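Long-range contacts in purine nucleoside phosphorylase (Thermus thermophilus, PDB 1ODK), which probably catalyses the phosphate-dependent cleavage of purine nucleosides into the free base and a pentose 1-phosphate: residues Gln107-Leu112 / Gly151-Glu156; Gly197-Val202 / Arg222-Val227. All coordinates share one frame; numbering follows the deposited sequence.

Contact 1 (Gln107-Leu112 / Gly151-Glu156)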
# COMPACT_ATOMS: atom_id res chain seq x y z
N GLN B 107 10.08 -2.67 24.73
CA GLN B 107 8.68 -2.85 25.08
C GLN B 107 7.92 -3.29 23.83
O GLN B 107 6.88 -3.95 23.91
CB GLN B 107 8.10 -1.54 25.63
CG GLN B 107 6.58 -1.53 25.73
CD GLN B 107 6.04 -0.21 26.24
OE1 GLN B 107 6.60 0.85 25.97
NE2 GLN B 107 4.94 -0.27 26.98
N GLY B 108 8.45 -2.91 22.68
CA GLY B 108 7.83 -3.27 21.41
C GLY B 108 8.78 -2.91 20.29
O GLY B 108 9.80 -2.26 20.53
N ALA B 109 8.47 -3.33 19.07
CA ALA B 109 9.33 -3.03 17.93
C ALA B 109 8.52 -2.60 16.71
O ALA B 109 7.70 -3.36 16.22
CB ALA B 109 10.19 -4.24 17.59
N VAL B 110 8.75 -1.38 16.24
CA VAL B 110 8.05 -0.89 15.05
C VAL B 110 8.54 -1.77 13.91
O VAL B 110 9.74 -1.87 13.67
CB VAL B 110 8.39 0.60 14.77
CG1 VAL B 110 7.79 1.04 13.45
CG2 VAL B 110 7.84 1.46 15.90
N PRO B 111 7.62 -2.44 13.21
CA PRO B 111 8.02 -3.32 12.10
C PRO B 111 8.28 -2.63 10.76
O PRO B 111 7.40 -2.55 9.92
CB PRO B 111 6.87 -4.31 12.04
CG PRO B 111 5.68 -3.44 12.32
CD PRO B 111 6.16 -2.51 13.44
N LEU B 112 9.51 -2.16 10.58
CA LEU B 112 9.89 -1.50 9.33
C LEU B 112 10.59 -2.51 8.42
O LEU B 112 11.25 -2.13 7.44
CB LEU B 112 10.83 -0.33 9.60
CG LEU B 112 10.31 0.79 10.51
CD1 LEU B 112 11.37 1.89 10.60
CD2 LEU B 112 9.01 1.34 9.96
N GLY B 151 11.15 1.02 26.33
CA GLY B 151 10.29 1.56 25.29
C GLY B 151 10.43 0.92 23.93
O GLY B 151 10.89 -0.22 23.79
N LEU B 152 10.04 1.67 22.91
CA LEU B 152 10.07 1.19 21.54
C LEU B 152 11.40 1.28 20.82
O LEU B 152 12.18 2.21 21.03
CB LEU B 152 9.05 1.96 20.69
CG LEU B 152 7.56 1.79 20.94
CD1 LEU B 152 6.80 2.77 20.05
CD2 LEU B 152 7.15 0.35 20.65
N VAL B 153 11.62 0.30 19.95
CA VAL B 153 12.78 0.30 19.08
C VAL B 153 12.12 0.12 17.73
O VAL B 153 10.92 -0.15 17.65
CB VAL B 153 13.76 -0.90 19.34
CG1 VAL B 153 14.39 -0.78 20.72
CG2 VAL B 153 13.03 -2.23 19.18
N ALA B 154 12.87 0.32 16.66
CA ALA B 154 12.33 0.13 15.32
C ALA B 154 13.25 -0.89 14.65
O ALA B 154 14.47 -0.71 14.66
CB ALA B 154 12.33 1.45 14.54
N SER B 155 12.66 -1.95 14.11
CA SER B 155 13.43 -2.98 13.41
C SER B 155 13.38 -2.64 11.92
O SER B 155 12.31 -2.67 11.30
CB SER B 155 12.81 -4.36 13.66
OG SER B 155 12.77 -4.68 15.04
N GLU B 156 14.53 -2.32 11.34
CA GLU B 156 14.59 -1.96 9.93
C GLU B 156 15.39 -2.95 9.10
O GLU B 156 16.11 -3.79 9.64
CB GLU B 156 15.21 -0.57 9.79
CG GLU B 156 16.61 -0.50 10.34
CD GLU B 156 17.26 0.84 10.12
OE1 GLU B 156 18.38 1.04 10.62
OE2 GLU B 156 16.64 1.68 9.44
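Gly108-Leu112 and Leu152-Glu156 are neighbouring parallel strands of the mixed sheet, their axes 29° apart and 4.3 Å at closest approach. The hydrogen-bond ladder establishes the register: Val153 N donates to Gly108 O, Val110 N to Val153 O at 2.9 Å, Ser155 N to Val110 O, and Leu112 N to Ser155 O. The alternation is that of a parallel pair, with Val153 reaching Gly108 and Val110 on the facing strand. The last bond is bent at its hydrogen (133°), beside the inverse gamma turn centred on Pro111. At the other end, where both chains turn a corner, Gln107 N meets Gly151 O at 2.7 Å from above the carbonyl plane.

Side chains separate onto two faces. On one, Val153 has CG1 beside its backbone N (chi1 -66°), which puts CG2 between N and the carbonyl carbon, where it touches Ala109 CB at 3.8 Å. Ser155 OG approaches Ala109 CB at 3.7 Å, while its polar partners are Glu179 and the backbone N of Ser183, near the start of helix 182-192; that helix also packs on Ala109. Strand 152-156 is an interior strand of this alpha/beta phosphorylase fold, since strand 175-179 pairs along its other edge. On the second face Ala154 CB lies 4.0 Å from Val110 CB and 4.1 Å from Leu112 CD1, and Leu152 CD2 rests against the backbone carbonyl of Gly108. Trp170 packs on Val110 and Leu112, whereas the amide of Gln107 reaches Pro129 and Arg190 of a second subunit.

Contact 2 (Gly197-Val202 / Arg222-Val227)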
# COMPACT_ATOMS: atom_id res chain seq x y z
N GLY B 197 11.93 -11.87 24.12
CA GLY B 197 12.23 -10.59 24.71
C GLY B 197 13.47 -10.05 24.05
O GLY B 197 14.16 -10.76 23.32
N ALA B 198 13.76 -8.77 24.29
CA ALA B 198 14.94 -8.16 23.72
C ALA B 198 15.47 -7.03 24.58
O ALA B 198 14.71 -6.19 25.07
CB ALA B 198 14.63 -7.64 22.30
N ILE B 199 16.78 -7.02 24.78
CA ILE B 199 17.43 -5.96 25.52
C ILE B 199 18.59 -5.54 24.62
O ILE B 199 19.25 -6.39 24.02
CB ILE B 199 17.92 -6.43 26.90
CG1 ILE B 199 18.60 -5.26 27.62
CG2 ILE B 199 18.84 -7.63 26.76
CD1 ILE B 199 18.92 -5.54 29.07
N LEU B 200 18.80 -4.24 24.50
CA LEU B 200 19.86 -3.75 23.63
C LEU B 200 20.79 -2.77 24.33
O LEU B 200 20.41 -2.14 25.32
CB LEU B 200 19.26 -3.03 22.42
CG LEU B 200 18.23 -3.79 21.57
CD1 LEU B 200 17.61 -2.84 20.56
CD2 LEU B 200 18.90 -4.97 20.86
N ALA B 201 21.99 -2.65 23.80
CA ALA B 201 22.98 -1.72 24.32
C ALA B 201 23.20 -0.71 23.19
O ALA B 201 23.47 -1.11 22.05
CB ALA B 201 24.28 -2.44 24.65
N VAL B 202 23.06 0.57 23.48
CA VAL B 202 23.27 1.60 22.47
C VAL B 202 24.74 1.63 22.08
O VAL B 202 25.62 1.81 22.93
CB VAL B 202 22.86 3.00 22.99
CG1 VAL B 202 23.14 4.06 21.94
CG2 VAL B 202 21.39 3.00 23.36
N ARG B 222 28.37 -6.26 28.23
CA ARG B 222 28.46 -7.11 29.42
C ARG B 222 27.24 -6.93 30.32
O ARG B 222 26.67 -7.90 30.81
CB ARG B 222 29.72 -6.77 30.23
CG ARG B 222 29.98 -7.73 31.39
CD ARG B 222 30.98 -7.15 32.38
NE ARG B 222 30.43 -5.98 33.07
CZ ARG B 222 29.44 -6.02 33.95
NH1 ARG B 222 28.87 -7.17 34.26
NH2 ARG B 222 29.00 -4.90 34.51
N ARG B 223 26.83 -5.68 30.51
CA ARG B 223 25.67 -5.37 31.35
C ARG B 223 24.40 -5.98 30.79
O ARG B 223 23.59 -6.56 31.52
CB ARG B 223 25.49 -3.86 31.47
CG ARG B 223 26.67 -3.13 32.10
CD ARG B 223 26.48 -1.62 32.00
NE ARG B 223 27.51 -0.90 32.74
CZ ARG B 223 27.56 0.42 32.86
NH1 ARG B 223 26.63 1.17 32.28
NH2 ARG B 223 28.53 0.99 33.56
N MET B 224 24.22 -5.84 29.48
CA MET B 224 23.05 -6.37 28.80
C MET B 224 22.94 -7.90 28.93
O MET B 224 21.86 -8.43 29.17
CB MET B 224 23.10 -5.93 27.33
CG MET B 224 22.51 -6.88 26.34
SD MET B 224 22.67 -6.16 24.70
CE MET B 224 24.29 -6.73 24.20
N VAL B 225 24.06 -8.59 28.77
CA VAL B 225 24.08 -10.05 28.86
C VAL B 225 23.77 -10.52 30.29
O VAL B 225 23.03 -11.49 30.49
CB VAL B 225 25.45 -10.62 28.42
CG1 VAL B 225 25.51 -12.13 28.66
CG2 VAL B 225 25.67 -10.32 26.93
N GLU B 226 24.35 -9.85 31.28
CA GLU B 226 24.10 -10.20 32.67
C GLU B 226 22.61 -10.05 32.97
O GLU B 226 22.01 -10.90 33.64
CB GLU B 226 24.91 -9.28 33.60
CG GLU B 226 24.74 -9.60 35.08
CD GLU B 226 25.53 -8.66 35.98
OE1 GLU B 226 25.56 -8.91 37.20
OE2 GLU B 226 26.11 -7.68 35.46
N VAL B 227 22.01 -8.97 32.49
CA VAL B 227 20.58 -8.75 32.71
C VAL B 227 19.77 -9.86 32.06
O VAL B 227 18.87 -10.43 32.68
CB VAL B 227 20.12 -7.38 32.14
CG1 VAL B 227 18.60 -7.30 32.16
CG2 VAL B 227 20.70 -6.25 32.97
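Strand 197-202 and helix 222-227 run nearly antiparallel, at 166° between their N-to-C directions, with axes 8.0 Å apart at closest approach and Ala201 and Met224 the nearest CA pair. No hydrogen bond joins them; side chains fill the gap, chiefly Ile199 from the strand and Met224 and Val227 from the helix. Met224 reaches across with its thioether: SD lies 3.5 Å from Ile199 O and 3.7 Å from Ala201 N, resting against the strand backbone, and 4.1 Å from Ala201 CB. An extended chi2 carries the sulfur out to the strand, and a bend at chi3 (88°) turns the terminal methyl aside.

Ile199 sends its two branches to different partners. CG2 lies alongside Met224 CG at 3.8 Å, the two side chains sliding past each other in opposite directions. The longer branch is fully stretched, with CG1 anti to the backbone N (chi1 180°), and its CD1 meets Val227 CG1 at 3.6 Å, crossing that side chain at about a right angle. Away from the strand, Arg222 NH1 and Glu226 OE2 form a 3.1 Å salt bridge one helical turn apart, and Tyr146 bonds to both side chains. Strand 195-205 leads on to helix 214-233, which runs back almost antiparallel along the sheet face, a beta-alpha unit with an apolar interface, as in a layered alpha/beta fold such as that of the nucleoside phosphorylases.

Both contacts are buried and involve the same mixed sheet, but in different ways. Contact 1 joins two strands edge to edge through backbone hydrogen bonds, with mostly apolar side chains on both faces and Ser155 as a polar exception beside Ala109; contact 2 lays a helix against one face of a strand through van der Waals contacts, with no hydrogen bond between the segments. Their surroundings differ too: Gln107, Glu156 and several neighbours in contact 1 meet other subunits, whereas no other chain touches the segments of contact 2. Their centres are 16 Å apart, yet they meet directly where Val153 CG1 packs on Leu200 CD1 at 3.8 Å, Leu200 pointing away from the helix of contact 2.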